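PDB 4FD5: arylalkylamine N-Acetyltransferase 2, which probably transfers acyl groups from acyl-CoA, acetyl-CoA among them, to the amino group of arylalkylamines such as dopamine and serotonin. Local coordinates for residues Ile130-Ile135 with Val166-Ala171. Sequence-based numbering, arbitrary orientation.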
loop_
_atom_site.group_PDB
_atom_site.type_symbol
_atom_site.label_atom_id
_atom_site.label_comp_id
_atom_site.label_asym_id
_atom_site.label_seq_id
_atom_site.Cartn_x
_atom_site.Cartn_y
_atom_site.Cartn_z
ATOM N N ILE A 130 -14.622 0.646 -1.648
ATOM C CA ILE A 130 -13.729 -0.386 -1.121
ATOM C C ILE A 130 -12.641 0.261 -0.284
ATOM O O ILE A 130 -12.124 1.321 -0.629
ATOM C CB ILE A 130 -13.095 -1.204 -2.262
ATOM C CG1 ILE A 130 -14.156 -2.108 -2.904
ATOM C CG2 ILE A 130 -11.917 -2.058 -1.747
ATOM C CD1 ILE A 130 -13.655 -2.916 -4.099
ATOM N N PHE A 131 -12.278 -0.404 0.809
ATOM C CA PHE A 131 -11.264 0.097 1.731
ATOM C C PHE A 131 -9.912 -0.488 1.322
ATOM O O PHE A 131 -9.721 -1.706 1.394
ATOM C CB PHE A 131 -11.652 -0.352 3.141
ATOM C CG PHE A 131 -10.837 0.268 4.249
ATOM C CD1 PHE A 131 -9.582 -0.225 4.567
ATOM C CD2 PHE A 131 -11.368 1.290 5.024
ATOM C CE1 PHE A 131 -8.835 0.331 5.621
ATOM C CE2 PHE A 131 -10.639 1.850 6.083
ATOM C CZ PHE A 131 -9.370 1.369 6.387
ATOM N N GLU A 132 -8.985 0.375 0.893
ATOM C CA GLU A 132 -7.710 -0.085 0.338
ATOM C C GLU A 132 -6.515 0.148 1.265
ATOM O O GLU A 132 -6.212 1.289 1.633
ATOM C CB GLU A 132 -7.446 0.566 -1.036
ATOM C CG GLU A 132 -6.242 -0.035 -1.759
ATOM C CD GLU A 132 -5.916 0.668 -3.070
ATOM O OE1 GLU A 132 -6.279 1.863 -3.244
ATOM O OE2 GLU A 132 -5.272 0.014 -3.925
ATOM N N ILE A 133 -5.819 -0.933 1.619
ATOM C CA ILE A 133 -4.592 -0.825 2.399
ATOM C C ILE A 133 -3.480 -0.536 1.399
ATOM O O ILE A 133 -3.203 -1.347 0.515
ATOM C CB ILE A 133 -4.277 -2.132 3.155
ATOM C CG1 ILE A 133 -5.401 -2.504 4.109
ATOM C CG2 ILE A 133 -2.972 -2.006 3.949
ATOM C CD1 ILE A 133 -5.454 -4.000 4.415
ATOM N N ARG A 134 -2.850 0.627 1.521
ATOM C CA ARG A 134 -1.872 1.062 0.531
ATOM C C ARG A 134 -0.437 0.903 0.987
ATOM O O ARG A 134 0.423 0.506 0.190
ATOM C CB ARG A 134 -2.138 2.507 0.114
ATOM C CG ARG A 134 -3.477 2.621 -0.571
ATOM C CD ARG A 134 -3.770 4.035 -1.085
ATOM N NE ARG A 134 -5.024 3.992 -1.827
ATOM C CZ ARG A 134 -5.829 5.026 -2.048
ATOM N NH1 ARG A 134 -5.515 6.240 -1.606
ATOM N NH2 ARG A 134 -6.957 4.833 -2.725
ATOM N N ILE A 135 -0.174 1.260 2.244
ATOM C CA ILE A 135 1.156 1.066 2.806
ATOM C C ILE A 135 1.041 0.401 4.165
ATOM O O ILE A 135 0.202 0.794 4.967
ATOM C CB ILE A 135 1.897 2.408 3.002
ATOM C CG1 ILE A 135 2.270 2.994 1.639
ATOM C CG2 ILE A 135 3.135 2.212 3.868
ATOM C CD1 ILE A 135 3.071 4.289 1.738
ATOM N N VAL A 166 -15.842 -4.468 2.014
ATOM C CA VAL A 166 -14.724 -5.091 1.308
ATOM C C VAL A 166 -13.427 -4.320 1.514
ATOM O O VAL A 166 -13.393 -3.089 1.409
ATOM C CB VAL A 166 -15.015 -5.234 -0.187
ATOM C CG1 VAL A 166 -13.781 -5.756 -0.933
ATOM C CG2 VAL A 166 -16.207 -6.167 -0.408
ATOM N N MET A 167 -12.356 -5.054 1.798
ATOM C CA MET A 167 -11.023 -4.466 1.854
ATOM C C MET A 167 -10.152 -5.060 0.759
ATOM O O MET A 167 -10.359 -6.201 0.348
ATOM C CB MET A 167 -10.361 -4.742 3.203
ATOM C CG MET A 167 -11.136 -4.269 4.434
ATOM S SD MET A 167 -10.299 -4.715 5.963
ATOM C CE MET A 167 -9.071 -3.414 6.099
ATOM N N LYS A 168 -9.161 -4.288 0.323
ATOM C CA LYS A 168 -8.332 -4.669 -0.822
ATOM C C LYS A 168 -6.916 -4.208 -0.563
ATOM O O LYS A 168 -6.715 -3.172 0.059
ATOM C CB LYS A 168 -8.881 -3.977 -2.082
ATOM C CG LYS A 168 -8.009 -4.049 -3.337
ATOM C CD LYS A 168 -8.632 -3.195 -4.450
ATOM C CE LYS A 168 -7.908 -3.357 -5.789
ATOM N NZ LYS A 168 -6.657 -2.561 -5.852
ATOM N N THR A 169 -5.924 -4.967 -1.027
ATOM C CA THR A 169 -4.555 -4.466 -1.003
ATOM C C THR A 169 -3.790 -4.979 -2.224
ATOM O O THR A 169 -3.962 -6.130 -2.629
ATOM C CB THR A 169 -3.821 -4.829 0.317
ATOM O OG1 THR A 169 -2.587 -4.108 0.411
ATOM C CG2 THR A 169 -3.524 -6.322 0.383
ATOM N N ASP A 170 -2.960 -4.120 -2.811
ATOM C CA ASP A 170 -2.114 -4.527 -3.921
ATOM C C ASP A 170 -0.723 -4.733 -3.328
ATOM O O ASP A 170 0.082 -3.805 -3.242
ATOM C CB ASP A 170 -2.123 -3.465 -5.036
ATOM C CG ASP A 170 -3.528 -3.202 -5.599
ATOM O OD1 ASP A 170 -4.484 -3.930 -5.230
ATOM O OD2 ASP A 170 -3.682 -2.250 -6.395
ATOM N N ALA A 171 -0.474 -5.966 -2.900
ATOM C CA ALA A 171 0.652 -6.308 -2.072
ATOM C C ALA A 171 1.822 -6.693 -2.946
ATOM O O ALA A 171 1.785 -7.713 -3.630
ATOM C CB ALA A 171 0.286 -7.449 -1.154
HETATM O O HOH W 1 -2.901 -1.331 -2.265
#
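F131, I133 and M167 meet on one face of two parallel strands, 130-135 and 166-171, which helix 147-161 joins in a beta-alpha-beta unit of the GNAT fold. M167 is bent at its last torsion (chi3 81°), which brings CE to F131 CD1 at 3.6 Å, obliquely to the ring, while I133 CD1 reaches the same methyl at 4.0 Å. Helix 147-161 packs on this face through A159, I152 and E156. On the other face I130 CG2 lies 3.6 Å from K168 CB, and L121 of helix 121-125 touches both residues.

Between the two layers the backbones pair in parallel register. F131 bonds through its N to V166 O and through its O to K168 N, and I133 N then donates to K168 O. Beyond this the strands splay, consistent with the V-shaped opening between the fourth and fifth strands that receives acyl-CoA in GNAT enzymes: I133 O instead takes the hydroxyl of T169 (OG1 to O 2.8 Å), and a water bridges I133 O, D170 N and E132 OE2.

The face of E132 and K168 ends in a charged network. R134 grips E132 OE1 side-on through NE and NH2, with OE1 lying in the guanidinium plane. The acid's other oxygen, OE2, faces K168 NZ 3.5 Å away in a long salt bridge. That ammonium probably also eases the approach of the E132 and D170 carboxylates, whose planes stand 70° apart. N116 bonds both K168 and D170, and K168 NZ meets D170 OD1 on its syn side at 2.6 Å.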